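Local coordinates for protein polyprenyl synthetase (Zymomonas mobilis subsp. mobilis, PDB 4KKM) that probably joins isoprenyl diphosphates into longer prenyl chains, as expected of a metal-dependent enzyme of the FPP/GGPP synthase family, at residues 43-48 with 59-63; 99-103 with 141-146; 106-111 with 123-127; 179-184 with 201-206. All coordinates share one frame; numbering follows the deposited sequence. Where two conformers were deposited one is given.

Contact 1 (43-48 with 59-63); sequences AEQLPV and AMRYA
Two backbone carbonyls meet the R61 guanidinium at its edge: A43 O lies in the plane of the group, L46 O is tilted 21° from it, and the CG2 methyl of V48 approaches obliquely. A single nitrogen serves both carbonyls. R61 NH1 donates to L46 O at 2.8 Å, arriving 54° above the carbonyl plane, and more weakly to A43 O at 3.0 Å. Water 1 extends the grip, accepting from R61 NH2 at 3.1 Å and donating weakly to A43 O. A bend at chi3 (66°) turns the guanidinium toward these oxygens after the aliphatic stem has run past L46. The arrangement belongs to a helix end: helix 24-45 stops at Q45, L46 is the first residue to leave helical geometry, and R61 reaches across from helix 54-64 of the largely helical prenyl synthase fold. An arginine suits the place because its positive charge faces carbonyls at a C-terminus, where the helix dipole would probably present its negative end. Its methylenes remain apolar enough to pack, with L46 CB against R61 CG at 3.6 Å and V48 CG2 crossing R61 CD at 3.5 Å. Deeper in, L46 CD2 meets the M60 CE methyl at 3.8 Å, the two side chains crossing at about a right angle. L46 also rests on L144 of helix 131-150, and K174 of the second subunit packs on both L46 and M60.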
loop_
_atom_site.group_PDB
_atom_site.type_symbol
_atom_site.label_atom_id
_atom_site.label_comp_id
_atom_site.label_asym_id
_atom_site.label_seq_id
_atom_site.Cartn_x
_atom_site.Cartn_y
_atom_site.Cartn_z
ATOM N N ALA B 43 9.962 16.330 -0.358
ATOM C CA ALA B 43 9.950 17.335 0.701
ATOM C C ALA B 43 8.615 18.064 0.728
ATOM O O ALA B 43 8.056 18.313 1.794
ATOM C CB ALA B 43 11.094 18.330 0.511
ATOM N N GLU B 44 8.105 18.389 -0.457
ATOM C CA GLU B 44 6.836 19.090 -0.593
ATOM C C GLU B 44 5.645 18.202 -0.245
ATOM O O GLU B 44 4.623 18.678 0.252
ATOM C CB GLU B 44 6.687 19.619 -2.021
ATOM C CG GLU B 44 5.408 20.392 -2.282
ATOM C CD GLU B 44 5.403 21.057 -3.647
ATOM O OE1 GLU B 44 5.974 20.477 -4.599
ATOM O OE2 GLU B 44 4.839 22.168 -3.766
ATOM N N GLN B 45 5.787 16.909 -0.518
ATOM C CA GLN B 45 4.731 15.939 -0.278
ATOM C C GLN B 45 4.632 15.557 1.197
ATOM O O GLN B 45 3.624 14.998 1.639
ATOM C CB GLN B 45 4.988 14.678 -1.114
ATOM C CG GLN B 45 3.785 13.775 -1.281
ATOM C CD GLN B 45 2.708 14.404 -2.132
ATOM O OE1 GLN B 45 2.993 15.017 -3.160
ATOM N NE2 GLN B 45 1.459 14.273 -1.701
ATOM N N LEU B 46 5.678 15.858 1.962
ATOM C CA LEU B 46 5.755 15.381 3.344
ATOM C C LEU B 46 5.970 16.485 4.377
ATOM O O LEU B 46 6.974 16.474 5.092
ATOM C CB LEU B 46 6.864 14.331 3.478
ATOM C CG LEU B 46 6.713 13.074 2.608
ATOM C CD1 LEU B 46 7.979 12.235 2.631
ATOM C CD2 LEU B 46 5.534 12.238 3.061
ATOM N N PRO B 47 5.022 17.433 4.473
ATOM C CA PRO B 47 5.171 18.447 5.521
ATOM C C PRO B 47 5.127 17.797 6.900
ATOM O O PRO B 47 4.348 16.868 7.110
ATOM C CB PRO B 47 3.954 19.355 5.313
ATOM C CG PRO B 47 2.948 18.493 4.633
ATOM C CD PRO B 47 3.739 17.557 3.758
ATOM N N VAL B 48 5.969 18.273 7.814
ATOM C CA VAL B 48 6.076 17.690 9.150
ATOM C C VAL B 48 5.046 18.284 10.097
ATOM O O VAL B 48 5.093 19.472 10.395
ATOM C CB VAL B 48 7.472 17.940 9.755
ATOM C CG1 VAL B 48 7.548 17.372 11.175
ATOM C CG2 VAL B 48 8.557 17.349 8.860
ATOM N N ALA B 59 10.329 10.122 9.838
ATOM C CA ALA B 59 10.863 8.833 9.400
ATOM C C ALA B 59 10.673 8.639 7.898
ATOM O O ALA B 59 11.572 8.153 7.199
ATOM C CB ALA B 59 10.207 7.676 10.183
ATOM N N MET B 60 9.503 9.021 7.402
ATOM C CA MET B 60 9.226 8.937 5.970
ATOM C C MET B 60 10.198 9.822 5.195
ATOM O O MET B 60 10.745 9.415 4.168
ATOM C CB MET B 60 7.777 9.338 5.667
ATOM C CG MET B 60 6.725 8.372 6.226
ATOM S SD MET B 60 5.042 9.021 6.126
ATOM C CE MET B 60 4.678 8.788 4.370
ATOM N N ARG B 61 10.417 11.032 5.699
ATOM C CA ARG B 61 11.320 11.968 5.039
ATOM C C ARG B 61 12.758 11.464 5.079
ATOM O O ARG B 61 13.490 11.558 4.094
ATOM C CB ARG B 61 11.223 13.353 5.691
ATOM C CG ARG B 61 9.915 14.079 5.399
ATOM C CD ARG B 61 9.745 15.327 6.263
ATOM N NE ARG B 61 10.737 16.352 5.947
ATOM C CZ ARG B 61 10.578 17.296 5.022
ATOM N NH1 ARG B 61 9.460 17.361 4.312
ATOM N NH2 ARG B 61 11.548 18.178 4.801
ATOM N N TYR B 62 13.161 10.945 6.234
ATOM C CA TYR B 62 14.506 10.406 6.387
ATOM C C TYR B 62 14.786 9.310 5.361
ATOM O O TYR B 62 15.873 9.249 4.781
ATOM C CB TYR B 62 14.700 9.860 7.800
ATOM C CG TYR B 62 16.045 9.209 8.008
ATOM C CD1 TYR B 62 17.172 9.975 8.291
ATOM C CD2 TYR B 62 16.190 7.832 7.928
ATOM C CE1 TYR B 62 18.402 9.384 8.484
ATOM C CE2 TYR B 62 17.414 7.235 8.115
ATOM C CZ TYR B 62 18.516 8.014 8.396
ATOM O OH TYR B 62 19.738 7.417 8.584
ATOM N N ALA B 63 13.804 8.445 5.139
ATOM C CA ALA B 63 13.963 7.332 4.206
ATOM C C ALA B 63 13.909 7.796 2.760
ATOM O O ALA B 63 14.703 7.349 1.934
ATOM C CB ALA B 63 12.875 6.290 4.443
HETATM O O HOH W 1 10.018 20.556 3.450
#

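Contact 2 (99-103 with 141-146); sequences CIHVY and LQALAF
An unusual chi1 of 112° on Y103 and an extended chain on Q142, its CG anti to the backbone N, bring these two side chains side by side and pointing the same way. Q142 CB sits over one face of the ring, 4.1 Å from the centroid of Y103, in a CH-pi contact. Farther out, the Q142 amide continues alongside, its plane turned only 23° from that of the ring, with Q142 NE2 close to Y103 CZ. Water 2 bridges the polar ends: Y103 OH donates to it over a short 2.5 Å, and it donates in turn to Q142 OE1 at 2.6 Å. Glutamine suits this buried place because its amide has two polar ends, and its NE2 bonds D139 O of the second subunit. Helices 87-109 and 131-150 are antiparallel neighbours in the helical bundle of the isoprenoid synthase fold, their short segments 174° apart in direction with axes 8.2 Å apart. Small residues allow that closeness: C99 CB lies 3.7 Å from A145 CB, and C99 SG looks toward the methyls of L141 and L144. I100, bent at chi2, drops CD1 onto A145 CB at 3.6 Å. Toward Y103, L141 packs its CB on Y103 CB at 3.7 Å and its CD1 on V102 CG1 at 3.7 Å. The F146 ring, which I100 CD1 approaches obliquely, stacks on F146 of the second subunit.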
loop_
_atom_site.group_PDB
_atom_site.type_symbol
_atom_site.label_atom_id
_atom_site.label_comp_id
_atom_site.label_asym_id
_atom_site.label_seq_id
_atom_site.Cartn_x
_atom_site.Cartn_y
_atom_site.Cartn_z
ATOM N N CYS B 99 8.198 5.780 -4.003
ATOM C CA CYS B 99 7.519 5.474 -2.747
ATOM C C CYS B 99 7.521 3.978 -2.466
ATOM O O CYS B 99 7.804 3.543 -1.350
ATOM C CB CYS B 99 6.076 5.975 -2.761
ATOM S SG CYS B 99 5.901 7.745 -2.496
ATOM N N ILE B 100 7.187 3.196 -3.483
ATOM C CA ILE B 100 7.150 1.742 -3.351
ATOM C C ILE B 100 8.548 1.177 -3.109
ATOM O O ILE B 100 8.746 0.321 -2.244
ATOM C CB ILE B 100 6.540 1.098 -4.600
ATOM C CG1 ILE B 100 5.105 1.601 -4.806
ATOM C CG2 ILE B 100 6.629 -0.435 -4.527
ATOM C CD1 ILE B 100 4.167 1.333 -3.631
ATOM N N HIS B 101 9.522 1.664 -3.870
ATOM C CA HIS B 101 10.897 1.206 -3.713
ATOM C C HIS B 101 11.419 1.524 -2.312
ATOM O O HIS B 101 11.979 0.661 -1.635
ATOM C CB HIS B 101 11.791 1.851 -4.775
ATOM C CG HIS B 101 13.244 1.530 -4.620
ATOM N ND1 HIS B 101 13.736 0.243 -4.646
ATOM C CD2 HIS B 101 14.324 2.336 -4.442
ATOM C CE1 HIS B 101 15.047 0.265 -4.490
ATOM N NE2 HIS B 101 15.426 1.527 -4.364
ATOM N N VAL B 102 11.227 2.765 -1.879
ATOM C CA VAL B 102 11.740 3.195 -0.582
ATOM C C VAL B 102 11.061 2.437 0.561
ATOM O O VAL B 102 11.736 1.956 1.469
ATOM C CB VAL B 102 11.610 4.718 -0.395
ATOM C CG1 VAL B 102 11.825 5.116 1.075
ATOM C CG2 VAL B 102 12.592 5.439 -1.315
ATOM N N TYR B 103 9.736 2.308 0.514
ATOM C CA TYR B 103 9.051 1.557 1.570
ATOM C C TYR B 103 9.591 0.121 1.606
ATOM O O TYR B 103 9.770 -0.453 2.679
ATOM C CB TYR B 103 7.506 1.605 1.441
ATOM C CG TYR B 103 6.861 0.263 1.087
ATOM C CD1 TYR B 103 6.758 -0.755 2.033
ATOM C CD2 TYR B 103 6.351 0.021 -0.189
ATOM C CE1 TYR B 103 6.204 -1.987 1.718
ATOM C CE2 TYR B 103 5.774 -1.220 -0.515
ATOM C CZ TYR B 103 5.708 -2.217 0.455
ATOM O OH TYR B 103 5.157 -3.453 0.179
ATOM N N LEU B 141 4.170 5.047 3.297
ATOM C CA LEU B 141 4.744 5.330 1.983
ATOM C C LEU B 141 4.067 4.526 0.881
ATOM O O LEU B 141 3.889 5.027 -0.232
ATOM C CB LEU B 141 6.265 5.102 1.972
ATOM C CG LEU B 141 7.090 6.260 2.553
ATOM C CD1 LEU B 141 8.558 5.855 2.745
ATOM C CD2 LEU B 141 7.000 7.475 1.647
ATOM N N GLN B 142 3.684 3.282 1.170
ATOM C CA GLN B 142 2.971 2.514 0.150
ATOM C C GLN B 142 1.638 3.188 -0.192
ATOM O O GLN B 142 1.295 3.351 -1.365
ATOM C CB GLN B 142 2.750 1.041 0.544
ATOM C CG GLN B 142 1.818 0.338 -0.460
ATOM C CD GLN B 142 1.899 -1.186 -0.451
ATOM O OE1 GLN B 142 1.698 -1.824 -1.487
ATOM N NE2 GLN B 142 2.195 -1.774 0.710
ATOM N N ALA B 143 0.893 3.586 0.836
ATOM C CA ALA B 143 -0.361 4.298 0.612
ATOM C C ALA B 143 -0.122 5.578 -0.189
ATOM O O ALA B 143 -0.898 5.916 -1.082
ATOM C CB ALA B 143 -1.039 4.628 1.944
ATOM N N LEU B 144 0.967 6.276 0.130
ATOM C CA LEU B 144 1.267 7.557 -0.517
ATOM C C LEU B 144 1.460 7.405 -2.028
ATOM O O LEU B 144 1.063 8.284 -2.802
ATOM C CB LEU B 144 2.507 8.206 0.111
ATOM C CG LEU B 144 2.828 9.614 -0.393
ATOM C CD1 LEU B 144 1.658 10.556 -0.109
ATOM C CD2 LEU B 144 4.110 10.131 0.247
ATOM N N ALA B 145 2.057 6.289 -2.447
ATOM C CA ALA B 145 2.279 6.042 -3.871
ATOM C C ALA B 145 0.970 6.133 -4.651
ATOM O O ALA B 145 0.913 6.714 -5.740
ATOM C CB ALA B 145 2.911 4.667 -4.087
ATOM N N PHE B 146 -0.084 5.555 -4.082
ATOM C CA PHE B 146 -1.371 5.492 -4.770
ATOM C C PHE B 146 -2.113 6.817 -4.695
ATOM O O PHE B 146 -2.807 7.201 -5.644
ATOM C CB PHE B 146 -2.213 4.323 -4.246
ATOM C CG PHE B 146 -1.604 2.989 -4.542
ATOM C CD1 PHE B 146 -1.720 2.426 -5.809
ATOM C CD2 PHE B 146 -0.870 2.317 -3.579
ATOM C CE1 PHE B 146 -1.129 1.205 -6.100
ATOM C CE2 PHE B 146 -0.276 1.098 -3.864
ATOM C CZ PHE B 146 -0.410 0.538 -5.126
HETATM O O HOH W 2 3.714 -3.444 -1.864
#

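Contact 3 (106-111 with 123-127); sequences IHDDMP and PTVHK. With CA (calcium ion), chain D.
T124 opens the contact with its methyl, CG2 standing 3.3 Å from D109 OD2 and also against D109 CB. Threonine suits the place by its two different branches, since OG1 is turned elsewhere and bonds the D116 backbone oxygen. Next comes V125, whose N donates to water 4 at 3.0 Å. That water donates onward to D109 OD2 at 3.1 Å, tying the carboxylate to the start of helix 125-128. The branched V125 side chain packs its CB on I106 CG2 at 4.1 Å, while Y62 and A63 of helix 54-64 also touch it. H126 carries most of the remaining contact. Its chi1 of 67° places CG between the backbone N and the carbonyl carbon, which turns the ring toward M110 and P111. P111 CD lies over one face, 3.8 Å from the ring centroid of H126, with M110 CA over the same face; both make CH-pi contacts, and K127 CG covers the opposite face. H126 NE2 bonds the D116 carbonyl. At the ring edge sits water 3, which donates to I106 O at 2.8 Å and accepts weakly from H126 N. A leucine in place of this histidine would probably leave the D116 carbonyl without its NE2 partner and take away the flat ring face that M110 CA and P111 CD lie over. The contact lies directly beside D108, whose OD1 binds the calcium ion at 2.4 Å; D114 is the other protein ligand, and D108, D109 and D114 fit the first aspartate-rich motif of trans-prenyl synthases.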
loop_
_atom_site.group_PDB
_atom_site.type_symbol
_atom_site.label_atom_id
_atom_site.label_comp_id
_atom_site.label_asym_id
_atom_site.label_seq_id
_atom_site.Cartn_x
_atom_site.Cartn_y
_atom_site.Cartn_z
ATOM N N ILE B 106 12.780 -0.006 3.522
ATOM C CA ILE B 106 12.532 0.178 4.953
ATOM C C ILE B 106 12.117 -1.136 5.601
ATOM O O ILE B 106 12.662 -1.542 6.633
ATOM C CB ILE B 106 11.418 1.209 5.219
ATOM C CG1 ILE B 106 11.780 2.577 4.639
ATOM C CG2 ILE B 106 11.147 1.321 6.727
ATOM C CD1 ILE B 106 10.666 3.604 4.849
ATOM N N HIS B 107 11.155 -1.812 4.984
ATOM C CA HIS B 107 10.686 -3.077 5.525
ATOM C C HIS B 107 11.727 -4.196 5.380
ATOM O O HIS B 107 11.802 -5.088 6.219
ATOM C CB HIS B 107 9.341 -3.467 4.908
ATOM C CG HIS B 107 8.178 -2.696 5.468
ATOM N ND1 HIS B 107 6.869 -3.011 5.172
ATOM C CD2 HIS B 107 8.134 -1.648 6.323
ATOM C CE1 HIS B 107 6.065 -2.174 5.813
ATOM N NE2 HIS B 107 6.804 -1.341 6.523
ATOM N N ASP B 108 12.541 -4.134 4.331
ATOM C CA ASP B 108 13.565 -5.156 4.110
ATOM C C ASP B 108 14.728 -5.059 5.102
ATOM O O ASP B 108 15.345 -6.064 5.443
ATOM C CB ASP B 108 14.097 -5.086 2.675
ATOM C CG ASP B 108 14.994 -6.263 2.325
ATOM O OD1 ASP B 108 14.481 -7.402 2.249
ATOM O OD2 ASP B 108 16.208 -6.044 2.127
ATOM N N ASP B 109 15.031 -3.848 5.557
ATOM C CA ASP B 109 16.170 -3.633 6.446
ATOM C C ASP B 109 15.896 -4.080 7.880
ATOM O O ASP B 109 16.831 -4.314 8.643
ATOM C CB ASP B 109 16.600 -2.161 6.436
ATOM C CG ASP B 109 17.246 -1.748 5.123
ATOM O OD1 ASP B 109 17.815 -2.628 4.440
ATOM O OD2 ASP B 109 17.188 -0.546 4.778
ATOM N N MET B 110 14.618 -4.198 8.233
ATOM C CA MET B 110 14.206 -4.501 9.609
ATOM C C MET B 110 14.800 -5.823 10.124
ATOM O O MET B 110 15.133 -6.706 9.325
ATOM C CB MET B 110 12.673 -4.486 9.718
ATOM C CG MET B 110 12.070 -3.128 9.380
ATOM S SD MET B 110 10.280 -2.949 9.627
ATOM C CE MET B 110 9.667 -4.487 8.927
ATOM N N PRO B 111 14.965 -5.944 11.460
ATOM C CA PRO B 111 15.545 -7.135 12.100
ATOM C C PRO B 111 14.869 -8.437 11.678
ATOM O O PRO B 111 15.532 -9.475 11.587
ATOM C CB PRO B 111 15.288 -6.884 13.589
ATOM C CG PRO B 111 15.302 -5.411 13.715
ATOM C CD PRO B 111 14.676 -4.889 12.449
ATOM N N PRO B 123 22.371 5.129 8.234
ATOM C CA PRO B 123 21.706 4.192 9.141
ATOM C C PRO B 123 20.255 3.995 8.724
ATOM O O PRO B 123 19.602 4.928 8.254
ATOM C CB PRO B 123 21.801 4.882 10.511
ATOM C CG PRO B 123 22.092 6.311 10.220
ATOM C CD PRO B 123 22.873 6.322 8.937
ATOM N N THR B 124 19.767 2.773 8.871
ATOM C CA THR B 124 18.413 2.448 8.458
ATOM C C THR B 124 17.378 3.072 9.391
ATOM O O THR B 124 17.708 3.526 10.487
ATOM C CB THR B 124 18.220 0.932 8.390
ATOM O OG1 THR B 124 18.606 0.353 9.643
ATOM C CG2 THR B 124 19.085 0.346 7.271
ATOM N N VAL B 125 16.127 3.092 8.947
ATOM C CA VAL B 125 15.059 3.744 9.700
ATOM C C VAL B 125 14.882 3.149 11.099
ATOM O O VAL B 125 14.755 3.885 12.081
ATOM C CB VAL B 125 13.726 3.717 8.922
ATOM C CG1 VAL B 125 12.559 4.214 9.800
ATOM C CG2 VAL B 125 13.860 4.545 7.654
ATOM N N HIS B 126 14.899 1.822 11.199
ATOM C CA HIS B 126 14.705 1.181 12.496
ATOM C C HIS B 126 15.855 1.491 13.456
ATOM O O HIS B 126 15.694 1.412 14.668
ATOM C CB HIS B 126 14.472 -0.332 12.362
ATOM C CG HIS B 126 15.657 -1.094 11.859
ATOM N ND1 HIS B 126 16.465 -1.850 12.685
ATOM C CD2 HIS B 126 16.166 -1.234 10.611
ATOM C CE1 HIS B 126 17.419 -2.413 11.971
ATOM N NE2 HIS B 126 17.261 -2.055 10.707
ATOM N N LYS B 127 17.005 1.871 12.906
ATOM C CA LYS B 127 18.152 2.245 13.729
ATOM C C LYS B 127 18.110 3.718 14.143
ATOM O O LYS B 127 18.286 4.047 15.316
ATOM C CB LYS B 127 19.463 1.932 13.002
ATOM C CG LYS B 127 19.662 0.456 12.718
ATOM C CD LYS B 127 19.638 -0.374 14.000
ATOM C CE LYS B 127 21.014 -0.468 14.648
ATOM N NZ LYS B 127 21.517 0.832 15.173
HETATM CA CA CA D . 15.963 -9.329 2.010
HETATM O O HOH W 3 14.350 -0.066 8.326
HETATM O O HOH W 4 15.694 1.699 6.362
#

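Contact 4 (179-184 with 201-206); sequences GGQAID and RLQQLK
L202 spreads its two methyls along helix 177-188, CD1 pressed to G180 O at 3.2 Å and CD2 lying 3.7 Å from D184 OD1. With CG anti to the backbone N (chi1 162°), the leucine leans across the interface rather than out from it. Its CB meets I183 CG2 at 3.8 Å as the two side chains slide past each other in opposite directions. I183 sends CD1 farther on, to L205 CD1 at 3.9 Å and the aliphatic CD of R201, so branched apolar residues fill the gap as the helices diverge. Where they come nearest, G180 CA lies 3.5 Å from L205 CB; glycine is the residue that fits here, because a beta carbon would run into the backbone of L205 and K206. The salt bridge lies on the flank of K206 and D184. K206 stays extended as far as chi3 and bends at chi4, placing NZ 3.2 Å from D184 OD2 in a pairing whose hydrogen bond is weak. The other carboxylate oxygen, D184 OD1, is paired with K271, and the calcium ion lies about 4 Å from the nearest atom of this side chain. A methionine replacing the lysine would probably leave D184 OD2 without its cationic mate, though K271 would still pair with OD1. Helices 177-188 and 196-206 cross here at -140°, their short segments 7.5 Å apart at the axes; R53 of the second subunit packs on I183, R201 and L205, while Q203, on the far side, touches L241 and Q244 of helix 226-253.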
loop_
_atom_site.group_PDB
_atom_site.type_symbol
_atom_site.label_atom_id
_atom_site.label_comp_id
_atom_site.label_asym_id
_atom_site.label_seq_id
_atom_site.Cartn_x
_atom_site.Cartn_y
_atom_site.Cartn_z
ATOM N N GLY B 179 5.700 -10.392 -3.756
ATOM C CA GLY B 179 5.819 -11.788 -4.136
ATOM C C GLY B 179 7.279 -12.184 -4.330
ATOM O O GLY B 179 7.696 -13.286 -3.965
ATOM N N GLY B 180 8.066 -11.278 -4.901
ATOM C CA GLY B 180 9.480 -11.538 -5.119
ATOM C C GLY B 180 10.233 -11.600 -3.806
ATOM O O GLY B 180 11.082 -12.472 -3.602
ATOM N N GLN B 181 9.912 -10.657 -2.918
ATOM C CA GLN B 181 10.473 -10.615 -1.570
ATOM C C GLN B 181 10.214 -11.924 -0.836
ATOM O O GLN B 181 11.072 -12.419 -0.106
ATOM C CB GLN B 181 9.874 -9.453 -0.764
ATOM C CG GLN B 181 10.370 -8.069 -1.161
ATOM C CD GLN B 181 11.841 -7.868 -0.852
ATOM O OE1 GLN B 181 12.697 -8.537 -1.418
ATOM N NE2 GLN B 181 12.139 -6.948 0.059
ATOM N N ALA B 182 9.022 -12.473 -1.044
ATOM C CA ALA B 182 8.616 -13.722 -0.403
ATOM C C ALA B 182 9.428 -14.906 -0.912
ATOM O O ALA B 182 9.822 -15.761 -0.127
ATOM C CB ALA B 182 7.130 -13.978 -0.609
ATOM N N ILE B 183 9.653 -14.971 -2.225
ATOM C CA ILE B 183 10.460 -16.051 -2.793
ATOM C C ILE B 183 11.880 -15.987 -2.235
ATOM O O ILE B 183 12.471 -17.011 -1.893
ATOM C CB ILE B 183 10.492 -16.013 -4.337
ATOM C CG1 ILE B 183 9.087 -16.232 -4.894
ATOM C CG2 ILE B 183 11.443 -17.082 -4.885
ATOM C CD1 ILE B 183 8.990 -16.095 -6.396
ATOM N N ASP B 184 12.410 -14.775 -2.108
ATOM C CA ASP B 184 13.749 -14.596 -1.554
ATOM C C ASP B 184 13.789 -15.069 -0.102
ATOM O O ASP B 184 14.699 -15.795 0.308
ATOM C CB ASP B 184 14.175 -13.129 -1.647
ATOM C CG ASP B 184 15.674 -12.964 -1.822
ATOM O OD1 ASP B 184 16.347 -13.947 -2.203
ATOM O OD2 ASP B 184 16.176 -11.845 -1.588
ATOM N N ARG B 201 12.248 -16.375 -11.828
ATOM C CA ARG B 201 10.964 -15.829 -11.394
ATOM C C ARG B 201 11.177 -14.888 -10.225
ATOM O O ARG B 201 10.525 -13.850 -10.129
ATOM C CB ARG B 201 9.981 -16.926 -10.979
ATOM C CG ARG B 201 8.588 -16.377 -10.644
ATOM C CD ARG B 201 7.706 -17.395 -9.927
ATOM N NE ARG B 201 7.279 -18.498 -10.787
ATOM C CZ ARG B 201 6.266 -18.431 -11.647
ATOM N NH1 ARG B 201 5.579 -17.302 -11.778
ATOM N NH2 ARG B 201 5.944 -19.487 -12.383
ATOM N N LEU B 202 12.080 -15.264 -9.324
ATOM C CA LEU B 202 12.422 -14.405 -8.192
ATOM C C LEU B 202 12.825 -12.996 -8.648
ATOM O O LEU B 202 12.286 -11.998 -8.153
ATOM C CB LEU B 202 13.525 -15.051 -7.351
ATOM C CG LEU B 202 14.363 -14.238 -6.356
ATOM C CD1 LEU B 202 13.516 -13.398 -5.442
ATOM C CD2 LEU B 202 15.223 -15.192 -5.528
ATOM N N GLN B 203 13.762 -12.914 -9.590
ATOM C CA GLN B 203 14.188 -11.613 -10.108
ATOM C C GLN B 203 13.044 -10.869 -10.784
ATOM O O GLN B 203 12.847 -9.683 -10.532
ATOM C CB GLN B 203 15.362 -11.758 -11.085
ATOM C CG GLN B 203 15.870 -10.430 -11.661
ATOM C CD GLN B 203 15.059 -9.940 -12.858
ATOM O OE1 GLN B 203 14.764 -10.708 -13.775
ATOM N NE2 GLN B 203 14.684 -8.661 -12.841
ATOM N N GLN B 204 12.315 -11.558 -11.661
ATOM C CA GLN B 204 11.198 -10.941 -12.386
ATOM C C GLN B 204 10.235 -10.227 -11.437
ATOM O O GLN B 204 9.723 -9.146 -11.743
ATOM C CB GLN B 204 10.428 -11.985 -13.195
ATOM C CG GLN B 204 11.173 -12.550 -14.393
ATOM C CD GLN B 204 10.470 -13.761 -14.996
ATOM O OE1 GLN B 204 9.581 -14.356 -14.373
ATOM N NE2 GLN B 204 10.864 -14.129 -16.214
ATOM N N LEU B 205 9.999 -10.833 -10.279
ATOM C CA LEU B 205 9.094 -10.249 -9.298
ATOM C C LEU B 205 9.775 -9.241 -8.369
ATOM O O LEU B 205 9.281 -8.125 -8.185
ATOM C CB LEU B 205 8.414 -11.343 -8.467
ATOM C CG LEU B 205 7.522 -12.336 -9.214
ATOM C CD1 LEU B 205 6.923 -13.348 -8.246
ATOM C CD2 LEU B 205 6.430 -11.610 -9.992
ATOM N N LYS B 206 10.901 -9.640 -7.781
ATOM C CA LYS B 206 11.551 -8.841 -6.742
ATOM C C LYS B 206 12.055 -7.482 -7.218
ATOM O O LYS B 206 11.948 -6.492 -6.493
ATOM C CB LYS B 206 12.704 -9.606 -6.092
ATOM C CG LYS B 206 13.317 -8.873 -4.902
ATOM C CD LYS B 206 14.344 -9.730 -4.176
ATOM C CE LYS B 206 15.128 -8.913 -3.148
ATOM N NZ LYS B 206 16.600 -9.141 -3.252
#

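Overall arrangement
Contacts 2 and 3 are buried, contacts 1 and 4 only partly so. Contact 2 is largely apolar, whereas contact 1 relies on an arginine gripping carbonyls at a helix end. Contacts 2 and 3 share helix 87-109: its middle packs against helix 131-150, and the region of the calcium-binding D108 is packed by a histidine ring and bridging waters. Helix 54-64 of contact 1 touches both, A63 meeting V102, I106 and V125. Contact 4, its nearest atoms about 14 Å from those of contact 1, pairs glycine-permitted close packing with a salt bridge near the metal; a probable hydrogen bond between D108 and Q181 links it to contact 3. All four contacts also touch the second subunit.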